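Geranylgeranyl pyrophosphate synthase (Corynebacterium glutamicum, PDB 3LMD) probably catalyses the magnesium-dependent, chain-elongating condensation of isopentenyl diphosphate with allylic diphosphates to make longer polyprenyl diphosphates. Local coordinates at residues A85-E90 with S334-A339; H221-K226 with L328-D333. One frame throughout, in Å; residues are numbered along the deposited sequence.

Contact 1 of 2, residues A85-E90 with S334-A339; sequences ASEFGE and STVKEA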
loop_
_atom_site.group_PDB
_atom_site.type_symbol
_atom_site.label_atom_id
_atom_site.label_comp_id
_atom_site.label_asym_id
_atom_site.label_seq_id
_atom_site.Cartn_x
_atom_site.Cartn_y
_atom_site.Cartn_z
ATOM N N ALA A 85 -8.561 3.732 25.200
ATOM C CA ALA A 85 -7.784 2.581 25.617
ATOM C C ALA A 85 -6.534 3.001 26.376
ATOM O O ALA A 85 -6.115 2.310 27.299
ATOM C CB ALA A 85 -7.361 1.710 24.387
ATOM N N SER A 86 -5.902 4.099 25.961
ATOM C CA SER A 86 -4.669 4.534 26.624
ATOM C C SER A 86 -4.936 4.950 28.077
ATOM O O SER A 86 -4.035 4.960 28.891
ATOM C CB SER A 86 -3.979 5.682 25.866
ATOM O OG SER A 86 -4.602 6.933 26.147
ATOM N N GLU A 87 -6.176 5.256 28.403
ATOM C CA GLU A 87 -6.506 5.680 29.780
ATOM C C GLU A 87 -6.227 4.566 30.779
ATOM O O GLU A 87 -6.183 4.819 31.984
ATOM C CB GLU A 87 -7.963 6.143 29.883
ATOM C CG GLU A 87 -8.208 7.469 29.180
ATOM C CD GLU A 87 -7.609 8.669 29.963
ATOM O OE1 GLU A 87 -7.105 8.470 31.081
ATOM O OE2 GLU A 87 -7.679 9.807 29.478
ATOM N N PHE A 88 -6.000 3.345 30.284
ATOM C CA PHE A 88 -5.737 2.217 31.167
ATOM C C PHE A 88 -4.262 1.987 31.448
ATOM O O PHE A 88 -3.919 1.073 32.180
ATOM C CB PHE A 88 -6.396 0.911 30.653
ATOM C CG PHE A 88 -7.894 0.931 30.714
ATOM C CD1 PHE A 88 -8.564 0.571 31.876
ATOM C CD2 PHE A 88 -8.638 1.363 29.616
ATOM C CE1 PHE A 88 -9.966 0.614 31.930
ATOM C CE2 PHE A 88 -10.000 1.409 29.636
ATOM C CZ PHE A 88 -10.699 1.038 30.817
ATOM N N GLY A 89 -3.377 2.795 30.877
ATOM C CA GLY A 89 -1.939 2.561 31.095
ATOM C C GLY A 89 -1.368 3.650 32.004
ATOM O O GLY A 89 -2.091 4.539 32.430
ATOM N N GLU A 90 -0.067 3.605 32.265
ATOM C CA GLU A 90 0.590 4.615 33.099
ATOM C C GLU A 90 0.863 5.928 32.365
ATOM O O GLU A 90 1.096 6.953 32.996
ATOM C CB GLU A 90 1.917 4.075 33.655
ATOM C CG GLU A 90 1.851 2.660 34.202
ATOM C CD GLU A 90 3.195 2.191 34.758
ATOM O OE1 GLU A 90 3.919 3.024 35.347
ATOM O OE2 GLU A 90 3.528 0.992 34.610
ATOM N N SER A 334 -14.062 1.922 36.195
ATOM C CA SER A 334 -13.674 3.317 35.960
ATOM C C SER A 334 -14.684 3.937 35.037
ATOM O O SER A 334 -15.470 3.243 34.381
ATOM C CB SER A 334 -12.286 3.418 35.320
ATOM O OG SER A 334 -12.291 2.812 34.019
ATOM N N THR A 335 -14.683 5.254 34.962
ATOM C CA THR A 335 -15.567 5.954 34.075
ATOM C C THR A 335 -15.191 5.677 32.643
ATOM O O THR A 335 -16.016 5.737 31.784
ATOM C CB THR A 335 -15.540 7.463 34.258
ATOM O OG1 THR A 335 -14.210 7.933 34.159
ATOM C CG2 THR A 335 -16.102 7.837 35.554
ATOM N N VAL A 336 -13.931 5.398 32.396
ATOM C CA VAL A 336 -13.548 5.091 31.007
ATOM C C VAL A 336 -14.110 3.718 30.658
ATOM O O VAL A 336 -14.649 3.523 29.580
ATOM C CB VAL A 336 -12.044 5.135 30.786
ATOM C CG1 VAL A 336 -11.682 4.717 29.309
ATOM C CG2 VAL A 336 -11.543 6.558 31.033
ATOM N N LYS A 337 -13.994 2.759 31.575
ATOM C CA LYS A 337 -14.618 1.450 31.314
ATOM C C LYS A 337 -16.092 1.590 30.970
ATOM O O LYS A 337 -16.588 0.946 30.032
ATOM C CB LYS A 337 -14.432 0.503 32.507
ATOM C CG LYS A 337 -15.112 -0.861 32.355
ATOM C CD LYS A 337 -14.526 -1.891 33.335
ATOM C CE LYS A 337 -15.613 -2.868 33.813
ATOM N NZ LYS A 337 -14.991 -3.955 34.657
ATOM N N GLU A 338 -16.810 2.418 31.729
ATOM C CA GLU A 338 -18.247 2.558 31.520
ATOM C C GLU A 338 -18.578 3.336 30.240
ATOM O O GLU A 338 -19.619 3.103 29.635
ATOM C CB GLU A 338 -18.929 3.218 32.738
ATOM C CG GLU A 338 -18.993 2.298 33.999
ATOM C CD GLU A 338 -19.442 0.852 33.698
ATOM O OE1 GLU A 338 -20.511 0.642 33.069
ATOM O OE2 GLU A 338 -18.724 -0.082 34.099
ATOM N N ALA A 339 -17.701 4.264 29.844
ATOM C CA ALA A 339 -17.850 4.965 28.565
ATOM C C ALA A 339 -17.708 3.965 27.392
ATOM O O ALA A 339 -18.444 4.042 26.397
ATOM C CB ALA A 339 -16.768 6.075 28.447
#

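Contact 2 of 2, residues H221-K226 with L328-D333; sequences HIDALK and LDRLPD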
loop_
_atom_site.group_PDB
_atom_site.type_symbol
_atom_site.label_atom_id
_atom_site.label_comp_id
_atom_site.label_asym_id
_atom_site.label_seq_id
_atom_site.Cartn_x
_atom_site.Cartn_y
_atom_site.Cartn_z
ATOM N N HIS A 221 -4.718 -6.129 30.072
ATOM C CA HIS A 221 -5.587 -5.016 29.766
ATOM C C HIS A 221 -5.458 -4.650 28.295
ATOM O O HIS A 221 -6.456 -4.334 27.659
ATOM C CB HIS A 221 -5.294 -3.811 30.659
ATOM C CG HIS A 221 -5.531 -4.077 32.114
ATOM N ND1 HIS A 221 -5.026 -3.272 33.112
ATOM C CD2 HIS A 221 -6.218 -5.064 32.734
ATOM C CE1 HIS A 221 -5.399 -3.751 34.288
ATOM N NE2 HIS A 221 -6.130 -4.833 34.086
ATOM N N ILE A 222 -4.238 -4.705 27.775
ATOM C CA ILE A 222 -4.009 -4.511 26.341
ATOM C C ILE A 222 -4.821 -5.549 25.557
ATOM O O ILE A 222 -5.526 -5.214 24.594
ATOM C CB ILE A 222 -2.530 -4.678 25.987
ATOM C CG1 ILE A 222 -1.665 -3.576 26.641
ATOM C CG2 ILE A 222 -2.320 -4.689 24.454
ATOM C CD1 ILE A 222 -0.118 -3.856 26.440
ATOM N N ASP A 223 -4.726 -6.808 25.980
ATOM C CA ASP A 223 -5.447 -7.885 25.314
ATOM C C ASP A 223 -6.967 -7.686 25.397
ATOM O O ASP A 223 -7.695 -7.914 24.422
ATOM C CB ASP A 223 -5.056 -9.248 25.905
ATOM C CG ASP A 223 -5.501 -10.404 25.027
ATOM O OD1 ASP A 223 -4.948 -10.539 23.918
ATOM O OD2 ASP A 223 -6.414 -11.156 25.439
ATOM N N ALA A 224 -7.455 -7.276 26.567
ATOM C CA ALA A 224 -8.883 -7.072 26.739
ATOM C C ALA A 224 -9.397 -5.953 25.828
ATOM O O ALA A 224 -10.505 -6.033 25.303
ATOM C CB ALA A 224 -9.199 -6.735 28.205
ATOM N N LEU A 225 -8.623 -4.876 25.690
ATOM C CA LEU A 225 -9.079 -3.725 24.888
ATOM C C LEU A 225 -9.063 -4.064 23.390
ATOM O O LEU A 225 -9.951 -3.658 22.622
ATOM C CB LEU A 225 -8.193 -2.477 25.164
ATOM C CG LEU A 225 -8.634 -1.897 26.528
ATOM C CD1 LEU A 225 -7.457 -1.196 27.255
ATOM C CD2 LEU A 225 -9.803 -0.984 26.365
ATOM N N LYS A 226 -8.062 -4.823 22.996
ATOM C CA LYS A 226 -8.011 -5.363 21.654
ATOM C C LYS A 226 -9.284 -6.190 21.347
ATOM O O LYS A 226 -9.968 -5.975 20.332
ATOM C CB LYS A 226 -6.779 -6.254 21.515
ATOM C CG LYS A 226 -6.692 -6.880 20.114
ATOM C CD LYS A 226 -5.431 -7.757 19.904
ATOM C CE LYS A 226 -5.487 -9.020 20.724
ATOM N NZ LYS A 226 -4.832 -10.138 19.972
ATOM N N LEU A 328 -14.628 -6.379 28.952
ATOM C CA LEU A 328 -14.606 -5.293 29.922
ATOM C C LEU A 328 -14.465 -5.811 31.369
ATOM O O LEU A 328 -13.928 -5.108 32.236
ATOM C CB LEU A 328 -15.866 -4.447 29.810
ATOM C CG LEU A 328 -15.995 -3.652 28.486
ATOM C CD1 LEU A 328 -17.274 -2.818 28.529
ATOM C CD2 LEU A 328 -14.786 -2.773 28.199
ATOM N N ASP A 329 -14.949 -7.023 31.619
ATOM C CA ASP A 329 -14.765 -7.662 32.918
ATOM C C ASP A 329 -13.292 -7.727 33.265
ATOM O O ASP A 329 -12.934 -7.760 34.425
ATOM C CB ASP A 329 -15.291 -9.099 32.910
ATOM C CG ASP A 329 -16.735 -9.208 33.360
ATOM O OD1 ASP A 329 -17.272 -8.247 33.960
ATOM O OD2 ASP A 329 -17.339 -10.276 33.114
ATOM N N ARG A 330 -12.434 -7.788 32.254
ATOM C CA ARG A 330 -11.002 -7.924 32.492
ATOM C C ARG A 330 -10.316 -6.611 32.889
ATOM O O ARG A 330 -9.132 -6.596 33.261
ATOM C CB ARG A 330 -10.303 -8.525 31.269
ATOM C CG ARG A 330 -10.862 -9.890 30.820
ATOM C CD ARG A 330 -10.316 -10.240 29.442
ATOM N NE ARG A 330 -8.906 -10.630 29.499
ATOM C CZ ARG A 330 -8.163 -10.831 28.422
ATOM N NH1 ARG A 330 -8.704 -10.657 27.220
ATOM N NH2 ARG A 330 -6.887 -11.200 28.533
ATOM N N LEU A 331 -11.060 -5.516 32.805
ATOM C CA LEU A 331 -10.501 -4.183 33.012
ATOM C C LEU A 331 -11.013 -3.640 34.339
ATOM O O LEU A 331 -12.134 -3.976 34.773
ATOM C CB LEU A 331 -10.960 -3.218 31.888
ATOM C CG LEU A 331 -10.484 -3.594 30.481
ATOM C CD1 LEU A 331 -11.150 -2.691 29.417
ATOM C CD2 LEU A 331 -8.959 -3.512 30.385
ATOM N N PRO A 332 -10.216 -2.764 34.958
ATOM C CA PRO A 332 -10.624 -2.133 36.203
ATOM C C PRO A 332 -11.784 -1.181 36.011
ATOM O O PRO A 332 -11.885 -0.443 35.003
ATOM C CB PRO A 332 -9.368 -1.365 36.646
ATOM C CG PRO A 332 -8.626 -1.104 35.427
ATOM C CD PRO A 332 -8.858 -2.360 34.561
ATOM N N ASP A 333 -12.651 -1.189 37.004
ATOM C CA ASP A 333 -13.805 -0.345 37.034
ATOM C C ASP A 333 -13.355 1.117 36.985
ATOM O O ASP A 333 -12.348 1.489 37.611
ATOM C CB ASP A 333 -14.604 -0.697 38.290
ATOM C CG ASP A 333 -14.796 -2.231 38.436
ATOM O OD1 ASP A 333 -14.396 -2.989 37.507
ATOM O OD2 ASP A 333 -15.337 -2.686 39.465
HETATM O O HOH W 1 -8.003 -5.620 36.002
#

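Contact 1 of 2, residues A85-E90 with S334-A339
Apolar contacts carry most of this interface, and F88 and V336 supply the larger part of it. The two side chains run past each other in opposite directions, bringing F88 CE2 to 3.7 Å from V336 CG1. That methyl also grazes E87 CB, and the second one is given over to the same glutamate: V336 CG2 lies 3.8 Å from E87 CB and close to E87 CG as well. With CG1 placed anti to the backbone N of V336 (chi1 177°), one methyl faces the ring while the other lies along the aliphatic part of E87, whose chain crosses the valine at about a right angle. L36 of helix 34-55 touches both E87 and V336, adding a third helix to this apolar patch.

The fold here is the all-helical one of the polyprenyl synthases, and the contact joins the turn that follows helix 77-86 to the first turn of helix 335-349. This type I turn, from S86 to G89, with G89 N bonded to S86 O at 3.0 Å, carries E87 and F88 at its two central positions.

Polar groups of the second segment meet the far end of the F88 ring without bonding to it. S334 is the N-cap of helix 335-349: its OG accepts from K337 N at 3.0 Å, with a nearly straight N-H...O angle of 166°. The position of OG between the backbone N and carbonyl carbon of S334 (chi1 64°) permits this bond. F88 CE1 lies 3.8 Å from S334 OG, while F88 CZ lies 3.8 Å from K337 N, and the ring therefore abuts the capped first turn.

Contact 2 of 2, residues H221-K226 with L328-D333
Both terminal nitrogens of R330 converge on a single carboxylate oxygen of D223, an end-on grip in which the other oxygen takes no part. R330 NH1 donates to D223 OD2 at 2.9 Å, with an N-H...O angle of 153°. R330 NH2 reaches the same D223 OD2 at 3.1 Å, more bent at 142°. OD2 lies in the guanidinium plane, while the nitrogens approach the anti side of that oxygen, tilted to opposite faces of a carboxylate whose plane is turned 68° from the guanidinium. Further salt bridges run from NH2 to E220 and from NH1 to E327, and the three carboxylates fix the position and rotation of the group. The arginine chain bends at chi3 and passes over A224, with R330 CB 3.7 Å from A224 CB.

P332 CD sits over one face of the H221 imidazole, 3.9 Å from the centroid and offset toward the rim, a CH-pi contact. H221 CD2 closely approaches R330 O, at 3.3 Å, without a hydrogen bond. A water that hydrogen-bonds H221 NE2 donates to R330 O, bridging ring and loop backbone.

L331 packs away from the salt bridge, against H221, L225 and A224, the last shared with R330. L331 CD2 lies 3.7 Å from H221 CB and also touches A224 CB, whereas L331 CD1 reaches L225 CD2 at 3.7 Å, the two leucines crossing at about a right angle.

A type I turn reverses the chain after L328, with R330 third, directed to D223, and L331 fourth, directed to H221 and L225. The arrangement is that of an interhelical connection, between helices 309-328 and 335-349, packed against the first turns of helix 219-246 in an all-helical prenyltransferase fold.

How the contacts relate
The centres of contacts 1 and 2 lie about 9 Å apart, on the same side of the chain's centre and some 20 Å from it. Along the sequence the order is 85-90, 221-226, 328-333, 334-339, so contact 2 falls wholly between the two halves of contact 1, and its second segment runs directly into helix 335-349. They touch where F88 CD2 comes within 3.7 Å of L225 CD1, and where K337 NZ reaches back to the carbonyl of L328 and to L331 O at 2.9 Å, a probable hydrogen bond. Together they tie helices 77-86, 219-246 and 335-349 at one end of the bundle, away from the metal-binding residues.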